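Local atomic coordinates of possible thiamine biosynthesis enzyme (Candida albicans, PDB entry 2X7Q), a protein that is of unknown function but has the periplasmic binding protein fold, so it may bind a small solute, possibly in connection with thiamine biosynthesis. Residues D274-I278 with V279-K283; K83-E86 with N87-V90; K183-N187 with H188-Q192; E53-G56 with R57-N60. The protein carries 1 engineered substitution. All blocks are in the same frame, centred on the assembly; numbering follows the deposited sequence.

How the interactions relate
From the N terminus, the chain meets interaction 4 first, at the start of helix 55-63, and then interaction 2, in the turn joining helix 74-82 to strand 88-95, an outer strand of one five-stranded mixed sheet. Interaction 3 likewise leads from helix 178-186 into strand 190-197, an outer strand of the other, and interaction 1 lies in the first turns of helix 275-289. All four are local and follow one another in series, with none nested or crossed. Interactions 4 and 2 touch where Ile59 packs on Asn85. Interaction 1 comes within about 5 Å of interaction 2 at the nearest atoms, whereas the centre of interaction 3 lies about 38 Å from that of interaction 2.

Interaction 1: residues D274-I278 with V279-K283; sequences DWDTI and VVKTK
Val279 sets its CG2 over one face of the Trp275 indole. Val279 CG2 sits 3.5 Å from the centroid of the Trp275 six-membered ring and only 5° off the ring normal, a CH-pi contact, while CG1 approaches the ring's CE2-CZ2 side. The indole reaches this place because its CG stands opposite the backbone N (chi1 -169°), which swings the ring alongside the next turn. The amide of Val279 donates through its N to Trp275 O at 2.9 Å. Val280 N donates to Trp275 O as well, at 3.1 Å, and the straighter bond is this one to the residue five places on. Val280 also puts CG2 3.8 Å from Trp275 CD1, and its CB and CG1 lie near Asp276 OD1. Lys281 N continues the wider spacing with a bond to Asp276 O, 2.9 Å and 165°, in a pi-type turn set into the opening of helix 275-289. Asp274 caps that opening, its OD1 accepting from Asp276 N. The helix lies against helices 74-82 and 296-306; Lys309 makes a cation-pi contact with Trp275. Beyond its backbone, Lys281 runs CD past Thr277, 3.7 Å from Thr277 CA. The Lys281 chain bends at the last two torsions, and its NZ stays 4.8 Å from Asp276 OD2, so any attraction would probably be long-range and weak. At Thr282 the hydroxyl OG1 turns back to donate to Ile278 O, 2.8 Å away, arriving from above the carbonyl plane. Thr282 and Ile278 both pack on Thr74 and Ile78.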
loop_
_atom_site.group_PDB
_atom_site.type_symbol
_atom_site.label_atom_id
_atom_site.label_comp_id
_atom_site.label_asym_id
_atom_site.label_seq_id
_atom_site.Cartn_x
_atom_site.Cartn_y
_atom_site.Cartn_z
ATOM N N ASP A 274 -2.906 -5.257 -14.781
ATOM C CA ASP A 274 -2.592 -6.662 -15.000
ATOM C C ASP A 274 -3.421 -7.544 -14.072
ATOM O O ASP A 274 -3.144 -7.640 -12.878
ATOM C CB ASP A 274 -1.099 -6.918 -14.792
ATOM C CG ASP A 274 -0.684 -8.312 -15.214
ATOM O OD1 ASP A 274 -1.565 -9.104 -15.614
ATOM O OD2 ASP A 274 0.524 -8.615 -15.155
ATOM N N TRP A 275 -4.439 -8.186 -14.636
ATOM C CA TRP A 275 -5.368 -9.006 -13.868
ATOM C C TRP A 275 -4.663 -10.122 -13.101
ATOM O O TRP A 275 -5.016 -10.416 -11.961
ATOM C CB TRP A 275 -6.433 -9.594 -14.794
ATOM C CG TRP A 275 -7.578 -10.227 -14.068
ATOM C CD1 TRP A 275 -7.758 -11.558 -13.813
ATOM C CD2 TRP A 275 -8.708 -9.555 -13.491
ATOM N NE1 TRP A 275 -8.929 -11.753 -13.120
ATOM C CE2 TRP A 275 -9.526 -10.542 -12.911
ATOM C CE3 TRP A 275 -9.099 -8.215 -13.417
ATOM C CZ2 TRP A 275 -10.722 -10.227 -12.261
ATOM C CZ3 TRP A 275 -10.283 -7.909 -12.771
ATOM C CH2 TRP A 275 -11.081 -8.909 -12.203
ATOM N N ASP A 276 -3.662 -10.735 -13.726
ATOM C CA ASP A 276 -2.954 -11.861 -13.124
ATOM C C ASP A 276 -2.252 -11.490 -11.818
ATOM O O ASP A 276 -2.270 -12.259 -10.858
ATOM C CB ASP A 276 -1.943 -12.447 -14.112
ATOM C CG ASP A 276 -1.114 -13.567 -13.505
ATOM O OD1 ASP A 276 -1.697 -14.602 -13.117
ATOM O OD2 ASP A 276 0.123 -13.410 -13.413
ATOM N N THR A 277 -1.633 -10.314 -11.785
ATOM C CA THR A 277 -0.839 -9.904 -10.630
ATOM C C THR A 277 -1.654 -9.167 -9.570
ATOM O O THR A 277 -1.403 -9.318 -8.374
ATOM C CB THR A 277 0.364 -9.028 -11.048
ATOM O OG1 THR A 277 1.173 -8.742 -9.902
ATOM C CG2 THR A 277 -0.111 -7.721 -11.663
ATOM N N ILE A 278 -2.629 -8.373 -10.008
ATOM C CA ILE A 278 -3.450 -7.593 -9.086
ATOM C C ILE A 278 -4.563 -8.425 -8.449
ATOM O O ILE A 278 -4.860 -8.274 -7.262
ATOM C CB ILE A 278 -4.075 -6.366 -9.783
ATOM C CG1 ILE A 278 -2.987 -5.371 -10.196
ATOM C CG2 ILE A 278 -5.088 -5.693 -8.871
ATOM C CD1 ILE A 278 -2.222 -4.776 -9.032
ATOM N N VAL A 279 -5.170 -9.305 -9.239
ATOM C CA VAL A 279 -6.302 -10.103 -8.772
ATOM C C VAL A 279 -5.941 -11.563 -8.492
ATOM O O VAL A 279 -6.046 -12.033 -7.357
ATOM C CB VAL A 279 -7.459 -10.067 -9.783
ATOM C CG1 VAL A 279 -8.576 -11.008 -9.347
ATOM C CG2 VAL A 279 -7.970 -8.650 -9.940
ATOM N N VAL A 280 -5.514 -12.277 -9.531
ATOM C CA VAL A 280 -5.252 -13.712 -9.430
ATOM C C VAL A 280 -4.280 -14.070 -8.305
ATOM O O VAL A 280 -4.643 -14.783 -7.369
ATOM C CB VAL A 280 -4.723 -14.289 -10.760
ATOM C CG1 VAL A 280 -4.387 -15.764 -10.601
ATOM C CG2 VAL A 280 -5.740 -14.085 -11.868
ATOM N N LYS A 281 -3.050 -13.574 -8.397
ATOM C CA LYS A 281 -2.022 -13.874 -7.402
ATOM C C LYS A 281 -2.446 -13.438 -6.000
ATOM O O LYS A 281 -2.188 -14.138 -5.021
ATOM C CB LYS A 281 -0.691 -13.213 -7.775
ATOM C CG LYS A 281 -0.149 -13.599 -9.146
ATOM C CD LYS A 281 1.121 -12.824 -9.481
ATOM C CE LYS A 281 2.367 -13.476 -8.890
ATOM N NZ LYS A 281 2.822 -14.658 -9.679
ATOM N N THR A 282 -3.094 -12.279 -5.906
ATOM C CA THR A 282 -3.515 -11.742 -4.616
ATOM C C THR A 282 -4.523 -12.656 -3.920
ATOM O O THR A 282 -4.359 -12.998 -2.749
ATOM C CB THR A 282 -4.120 -10.330 -4.753
ATOM O OG1 THR A 282 -3.164 -9.456 -5.364
ATOM C CG2 THR A 282 -4.506 -9.780 -3.389
ATOM N N LYS A 283 -5.561 -13.053 -4.652
ATOM C CA LYS A 283 -6.624 -13.890 -4.096
ATOM C C LYS A 283 -6.122 -15.297 -3.776
ATOM O O LYS A 283 -6.447 -15.858 -2.730
ATOM C CB LYS A 283 -7.813 -13.969 -5.061
ATOM C CG LYS A 283 -7.585 -14.913 -6.238
ATOM C CD LYS A 283 -8.766 -14.945 -7.200
ATOM C CE LYS A 283 -8.546 -15.984 -8.290
ATOM N NZ LYS A 283 -9.086 -15.559 -9.606
#

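Interaction 2: residues K83-E86 with N87-V90; sequences KGNE and NIHV
Asn85 and Ile88 cross at a slant, with the amide laid over the side of the isoleucine: Asn85 ND2 is 3.3 Å from Ile88 CG1, and Asn85 CG is almost as close. The amide is turned so that its two ends do different work. Asn85 OD1 accepts from Asn87 N at 3.1 Å, closing an Asx turn with the donor tilted 22° from the carbonyl plane, while ND2, still against Ile88 CG1, donates to Asp80 OD2. Having CG opposite the backbone N (chi1 -168°) brings OD1 around to the amide two residues on. Because both ends are engaged, rotation of the amide about its last torsion should be restricted. A type I beta turn runs from Asn85 to Ile88, closed by a weak backbone bond from Ile88 N to Asn85 O, 3.4 Å long. At the corner of this turn, Glu86 and Asn87 run alongside each other in one direction, with the carboxylate turned 30° from the amide. A water links the two ends, donating to Glu86 OE2 at 2.8 Å and to Asn87 OD1 at 3.2 Å; Asn87 OD1 also bonds to Ser209 OG. The side chain of Glu86 lies about 3 Å from a bound calcium ion. Just upstream, Gly84 ends helix 74-82 in a Schellman motif with positive phi. The turn thus carries the chain from that helix into strand 88-95, an outermost strand of its mixed sheet beside strand 203-208, with Ile88 pressed between helices 74-82 and 55-63.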
loop_
_atom_site.group_PDB
_atom_site.type_symbol
_atom_site.label_atom_id
_atom_site.label_comp_id
_atom_site.label_asym_id
_atom_site.label_seq_id
_atom_site.Cartn_x
_atom_site.Cartn_y
_atom_site.Cartn_z
ATOM N N LYS A 83 -14.295 -9.440 0.728
ATOM C CA LYS A 83 -15.022 -9.637 1.978
ATOM C C LYS A 83 -16.440 -9.071 1.905
ATOM O O LYS A 83 -17.219 -9.211 2.847
ATOM C CB LYS A 83 -14.250 -9.034 3.158
ATOM C CG LYS A 83 -13.010 -9.831 3.567
ATOM C CD LYS A 83 -12.168 -9.064 4.582
ATOM C CE LYS A 83 -10.974 -9.879 5.070
ATOM N NZ LYS A 83 -11.388 -11.099 5.814
ATOM N N GLY A 84 -16.772 -8.433 0.785
ATOM C CA GLY A 84 -18.130 -7.975 0.551
ATOM C C GLY A 84 -18.338 -6.472 0.496
ATOM O O GLY A 84 -19.457 -5.993 0.687
ATOM N N ASN A 85 -17.274 -5.719 0.239
ATOM C CA ASN A 85 -17.414 -4.277 0.066
ATOM C C ASN A 85 -17.584 -3.920 -1.408
ATOM O O ASN A 85 -16.611 -3.644 -2.105
ATOM C CB ASN A 85 -16.229 -3.523 0.676
ATOM C CG ASN A 85 -16.481 -2.030 0.778
ATOM O OD1 ASN A 85 -17.358 -1.487 0.107
ATOM N ND2 ASN A 85 -15.711 -1.359 1.624
ATOM N N GLU A 86 -18.830 -3.932 -1.872
ATOM C CA GLU A 86 -19.131 -3.712 -3.282
ATOM C C GLU A 86 -19.084 -2.236 -3.658
ATOM O O GLU A 86 -19.372 -1.873 -4.797
ATOM C CB GLU A 86 -20.495 -4.308 -3.644
ATOM C CG GLU A 86 -21.694 -3.471 -3.213
ATOM C CD GLU A 86 -22.089 -3.688 -1.763
ATOM O OE1 GLU A 86 -21.247 -4.165 -0.976
ATOM O OE2 GLU A 86 -23.241 -3.366 -1.406
ATOM N N ASN A 87 -18.715 -1.391 -2.702
ATOM C CA ASN A 87 -18.622 0.043 -2.950
ATOM C C ASN A 87 -17.180 0.519 -3.078
ATOM O O ASN A 87 -16.909 1.719 -3.076
ATOM C CB ASN A 87 -19.367 0.829 -1.870
ATOM C CG ASN A 87 -20.873 0.670 -1.974
ATOM O OD1 ASN A 87 -21.422 0.551 -3.070
ATOM N ND2 ASN A 87 -21.549 0.663 -0.832
ATOM N N ILE A 88 -16.260 -0.433 -3.194
ATOM C CA ILE A 88 -14.853 -0.122 -3.422
ATOM C C ILE A 88 -14.432 -0.602 -4.807
ATOM O O ILE A 88 -14.680 -1.752 -5.176
ATOM C CB ILE A 88 -13.948 -0.776 -2.362
ATOM C CG1 ILE A 88 -14.198 -0.150 -0.988
ATOM C CG2 ILE A 88 -12.485 -0.623 -2.744
ATOM C CD1 ILE A 88 -13.824 1.314 -0.910
ATOM N N HIS A 89 -13.798 0.283 -5.569
ATOM C CA HIS A 89 -13.373 -0.045 -6.926
ATOM C C HIS A 89 -11.877 0.171 -7.132
ATOM O O HIS A 89 -11.352 1.253 -6.865
ATOM C CB HIS A 89 -14.161 0.778 -7.948
ATOM C CG HIS A 89 -15.585 0.348 -8.103
ATOM N ND1 HIS A 89 -16.585 0.750 -7.242
ATOM C CD2 HIS A 89 -16.183 -0.443 -9.025
ATOM C CE1 HIS A 89 -17.732 0.223 -7.625
ATOM N NE2 HIS A 89 -17.517 -0.507 -8.705
ATOM N N VAL A 90 -11.197 -0.867 -7.608
ATOM C CA VAL A 90 -9.790 -0.760 -7.970
ATOM C C VAL A 90 -9.670 -0.345 -9.432
ATOM O O VAL A 90 -9.975 -1.127 -10.335
ATOM C CB VAL A 90 -9.042 -2.089 -7.755
ATOM C CG1 VAL A 90 -7.594 -1.963 -8.206
ATOM C CG2 VAL A 90 -9.116 -2.511 -6.294
HETATM O O HOH W 1 -24.157 -0.976 -2.594
#

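Interaction 3: residues K183-N187 with H188-Q192; sequences KYYDN and HEIKQ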
loop_
_atom_site.group_PDB
_atom_site.type_symbol
_atom_site.label_atom_id
_atom_site.label_comp_id
_atom_site.label_asym_id
_atom_site.label_seq_id
_atom_site.Cartn_x
_atom_site.Cartn_y
_atom_site.Cartn_z
ATOM N N LYS A 183 16.388 2.475 8.809
ATOM C CA LYS A 183 16.957 3.461 9.721
ATOM C C LYS A 183 17.171 2.878 11.114
ATOM O O LYS A 183 18.179 3.154 11.762
ATOM C CB LYS A 183 16.054 4.693 9.816
ATOM C CG LYS A 183 16.426 5.636 10.956
ATOM C CD LYS A 183 15.404 6.758 11.103
ATOM C CE LYS A 183 15.718 7.653 12.291
ATOM N NZ LYS A 183 14.741 8.763 12.434
ATOM N N TYR A 184 16.221 2.068 11.567
ATOM C CA TYR A 184 16.257 1.540 12.927
ATOM C C TYR A 184 17.062 0.248 13.038
ATOM O O TYR A 184 17.315 -0.236 14.138
ATOM C CB TYR A 184 14.838 1.364 13.473
ATOM C CG TYR A 184 14.074 2.667 13.541
ATOM C CD1 TYR A 184 14.210 3.520 14.629
ATOM C CD2 TYR A 184 13.231 3.053 12.507
ATOM C CE1 TYR A 184 13.518 4.715 14.689
ATOM C CE2 TYR A 184 12.534 4.246 12.558
ATOM C CZ TYR A 184 12.681 5.073 13.651
ATOM O OH TYR A 184 11.991 6.261 13.709
ATOM N N TYR A 185 17.465 -0.306 11.899
ATOM C CA TYR A 185 18.407 -1.417 11.897
ATOM C C TYR A 185 19.815 -0.868 12.082
ATOM O O TYR A 185 20.636 -1.448 12.793
ATOM C CB TYR A 185 18.340 -2.197 10.585
ATOM C CG TYR A 185 17.065 -2.981 10.369
ATOM C CD1 TYR A 185 16.468 -3.682 11.409
ATOM C CD2 TYR A 185 16.474 -3.039 9.114
ATOM C CE1 TYR A 185 15.307 -4.407 11.206
ATOM C CE2 TYR A 185 15.316 -3.760 8.902
ATOM C CZ TYR A 185 14.738 -4.442 9.950
ATOM O OH TYR A 185 13.585 -5.162 9.739
ATOM N N ASP A 186 20.085 0.263 11.436
ATOM C CA ASP A 186 21.415 0.863 11.445
ATOM C C ASP A 186 21.783 1.469 12.798
ATOM O O ASP A 186 22.942 1.424 13.207
ATOM C CB ASP A 186 21.536 1.910 10.334
ATOM C CG ASP A 186 21.491 1.295 8.949
ATOM O OD1 ASP A 186 21.706 0.072 8.835
ATOM O OD2 ASP A 186 21.244 2.035 7.974
ATOM N N ASN A 187 20.798 2.036 13.491
ATOM C CA ASN A 187 21.032 2.561 14.833
ATOM C C ASN A 187 20.821 1.481 15.892
ATOM O O ASN A 187 20.862 1.753 17.091
ATOM C CB ASN A 187 20.162 3.792 15.116
ATOM C CG ASN A 187 18.680 3.475 15.125
ATOM O OD1 ASN A 187 18.276 2.314 15.087
ATOM N ND2 ASN A 187 17.861 4.515 15.183
ATOM N N HIS A 188 20.581 0.258 15.427
ATOM C CA HIS A 188 20.512 -0.917 16.289
ATOM C C HIS A 188 19.397 -0.861 17.331
ATOM O O HIS A 188 19.503 -1.477 18.389
ATOM C CB HIS A 188 21.864 -1.157 16.968
ATOM C CG HIS A 188 23.001 -1.322 16.008
ATOM N ND1 HIS A 188 23.277 -2.516 15.377
ATOM C CD2 HIS A 188 23.933 -0.441 15.570
ATOM C CE1 HIS A 188 24.331 -2.365 14.594
ATOM N NE2 HIS A 188 24.748 -1.117 14.693
ATOM N N GLU A 189 18.328 -0.130 17.028
ATOM C CA GLU A 189 17.161 -0.106 17.904
ATOM C C GLU A 189 16.373 -1.400 17.752
ATOM O O GLU A 189 15.899 -1.974 18.734
ATOM C CB GLU A 189 16.268 1.099 17.603
ATOM C CG GLU A 189 14.995 1.143 18.437
ATOM C CD GLU A 189 14.197 2.416 18.228
ATOM O OE1 GLU A 189 14.796 3.432 17.816
ATOM O OE2 GLU A 189 12.977 2.408 18.495
ATOM N N ILE A 190 16.243 -1.855 16.511
ATOM C CA ILE A 190 15.601 -3.131 16.223
ATOM C C ILE A 190 16.549 -4.045 15.451
ATOM O O ILE A 190 17.694 -3.681 15.175
ATOM C CB ILE A 190 14.292 -2.953 15.435
ATOM C CG1 ILE A 190 14.538 -2.149 14.158
ATOM C CG2 ILE A 190 13.239 -2.278 16.297
ATOM C CD1 ILE A 190 13.286 -1.896 13.345
ATOM N N LYS A 191 16.068 -5.234 15.103
ATOM C CA LYS A 191 16.914 -6.249 14.489
ATOM C C LYS A 191 16.143 -7.094 13.481
ATOM O O LYS A 191 15.129 -7.703 13.817
ATOM C CB LYS A 191 17.518 -7.140 15.574
ATOM C CG LYS A 191 18.265 -8.352 15.064
ATOM C CD LYS A 191 18.906 -9.096 16.226
ATOM C CE LYS A 191 17.938 -9.226 17.391
ATOM N NZ LYS A 191 18.569 -9.835 18.590
ATOM N N GLN A 192 16.632 -7.125 12.245
ATOM C CA GLN A 192 15.978 -7.882 11.183
ATOM C C GLN A 192 16.266 -9.373 11.300
ATOM O O GLN A 192 17.406 -9.778 11.527
ATOM C CB GLN A 192 16.420 -7.378 9.807
ATOM C CG GLN A 192 15.879 -8.197 8.646
ATOM C CD GLN A 192 16.383 -7.713 7.304
ATOM O OE1 GLN A 192 16.864 -8.498 6.489
ATOM N NE2 GLN A 192 16.274 -6.413 7.067
#
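Backbone bonds gather on Tyr184 O at the end of the helix. Ile190 N donates to Tyr184 O at 3.1 Å, almost straight at 178°. The weak bonds from Glu189 N to Tyr184 O and from His188 N to Tyr185 O, with His188 at positive phi, make a Schellman motif. One side chain joins in: Asn187 OD1 accepts from Glu189 N at 3.1 Å in an Asx turn, the donor standing above the amide plane. Asn187 is placed for this by chi1 65°, which folds its CG between the backbone N and carbonyl carbon. Among the ring contacts, Gln192 CB covers one face of Tyr185, 3.7 Å from the ring centroid, while Glu189 OE1 comes to the edge of the Tyr184 ring, 3.2 Å from Tyr184 CD1. The apolar packing centres on Ile190, whose CG1 is 3.6 Å from Tyr184 CB and 3.7 Å from Tyr185 CD1. Arg159 pairs with Glu189 OE2 and makes a cation-pi contact with Tyr184. The turn leads from helix 178-186 into edge strand 190-197, which lies next to strand 100-106, where Ser104 holds the hydroxyl of Tyr185.

Interaction 4: residues E53-G56 with R57-N60; sequences EGSG and RLIN
Ser55 O receives Ile59 N at 3.0 Å and 160°, a well-aligned bond in the first helical turn. Around it the polar contacts are looser. Arg57 N makes a weak 3.5 Å bond to Gly54 O and a second weak one to a water, 2.8 Å away, that in turn donates to Glu53 O. The salt bridge between Glu53 OE1 and Arg57 NH1 spans 3.3 Å, with poor hydrogen-bond geometry and carboxylate and guanidinium planes 48° apart. The Glu53 chain bends at chi2 (86°) and brings Glu53 OE2 beside the outstretched Arg57 side chain, 3.0 Å from Arg57 CD. Farther out, Leu58 leans back on the start of the helix, CG 3.5 Å from Gly54 O and CD1 3.8 Å from Ser55 OG, and is buried against Ile22 and Val51. Ser55 OG bonds to Leu73 N, tying the start of helix 55-63 to the end of strand 69-73, and Ile59 packs on Phe77 of helix 74-82. The exposed ion pair, weak in geometry and lying against methylenes, probably adds only modest electrostatic attraction, whereas the straighter Ile59 N to Ser55 O bond and the buried Leu58 probably contribute more to holding the turn.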
loop_
_atom_site.group_PDB
_atom_site.type_symbol
_atom_site.label_atom_id
_atom_site.label_comp_id
_atom_site.label_asym_id
_atom_site.label_seq_id
_atom_site.Cartn_x
_atom_site.Cartn_y
_atom_site.Cartn_z
ATOM N N GLU A 53 -1.315 6.613 8.730
ATOM C CA GLU A 53 -1.535 5.305 9.356
ATOM C C GLU A 53 -2.021 4.207 8.409
ATOM O O GLU A 53 -2.634 3.233 8.849
ATOM C CB GLU A 53 -2.489 5.417 10.552
ATOM C CG GLU A 53 -2.749 6.832 11.031
ATOM C CD GLU A 53 -3.878 7.489 10.275
ATOM O OE1 GLU A 53 -3.867 8.728 10.135
ATOM O OE2 GLU A 53 -4.783 6.763 9.818
ATOM N N GLY A 54 -1.747 4.365 7.117
ATOM C CA GLY A 54 -1.963 3.292 6.161
ATOM C C GLY A 54 -3.320 3.179 5.483
ATOM O O GLY A 54 -4.195 4.034 5.641
ATOM N N SER A 55 -3.483 2.095 4.727
ATOM C CA SER A 55 -4.656 1.877 3.884
ATOM C C SER A 55 -5.930 1.634 4.686
ATOM O O SER A 55 -7.037 1.849 4.188
ATOM C CB SER A 55 -4.415 0.699 2.935
ATOM O OG SER A 55 -3.270 0.912 2.127
ATOM N N GLY A 56 -5.770 1.175 5.922
ATOM C CA GLY A 56 -6.904 0.919 6.790
ATOM C C GLY A 56 -7.838 2.111 6.865
ATOM O O GLY A 56 -9.056 1.965 6.758
ATOM N N ARG A 57 -7.263 3.297 7.043
ATOM C CA ARG A 57 -8.047 4.522 7.140
ATOM C C ARG A 57 -8.486 4.981 5.754
ATOM O O ARG A 57 -9.533 5.609 5.602
ATOM C CB ARG A 57 -7.242 5.628 7.829
ATOM C CG ARG A 57 -8.063 6.862 8.188
ATOM C CD ARG A 57 -7.181 8.048 8.557
ATOM N NE ARG A 57 -7.970 9.190 9.013
ATOM C CZ ARG A 57 -7.482 10.413 9.204
ATOM N NH1 ARG A 57 -6.201 10.669 8.973
ATOM N NH2 ARG A 57 -8.277 11.387 9.622
ATOM N N LEU A 58 -7.674 4.668 4.750
ATOM C CA LEU A 58 -7.999 4.990 3.364
ATOM C C LEU A 58 -9.358 4.419 2.972
ATOM O O LEU A 58 -10.185 5.115 2.384
ATOM C CB LEU A 58 -6.918 4.460 2.418
ATOM C CG LEU A 58 -5.512 5.046 2.567
ATOM C CD1 LEU A 58 -4.578 4.476 1.509
ATOM C CD2 LEU A 58 -5.558 6.560 2.480
ATOM N N ILE A 59 -9.584 3.150 3.301
ATOM C CA ILE A 59 -10.852 2.499 2.993
ATOM C C ILE A 59 -12.001 3.139 3.772
ATOM O O ILE A 59 -13.097 3.321 3.240
ATOM C CB ILE A 59 -10.807 0.987 3.290
ATOM C CG1 ILE A 59 -9.711 0.309 2.466
ATOM C CG2 ILE A 59 -12.158 0.347 3.002
ATOM C CD1 ILE A 59 -9.587 -1.178 2.717
ATOM N N ASN A 60 -11.745 3.474 5.033
ATOM C CA ASN A 60 -12.742 4.139 5.863
ATOM C C ASN A 60 -13.144 5.494 5.285
ATOM O O ASN A 60 -14.316 5.866 5.300
ATOM C CB ASN A 60 -12.228 4.308 7.296
ATOM C CG ASN A 60 -12.109 2.993 8.031
ATOM O OD1 ASN A 60 -12.637 1.974 7.590
ATOM N ND2 ASN A 60 -11.415 3.008 9.163
HETATM O O HOH W 2 -5.296 2.630 8.959
#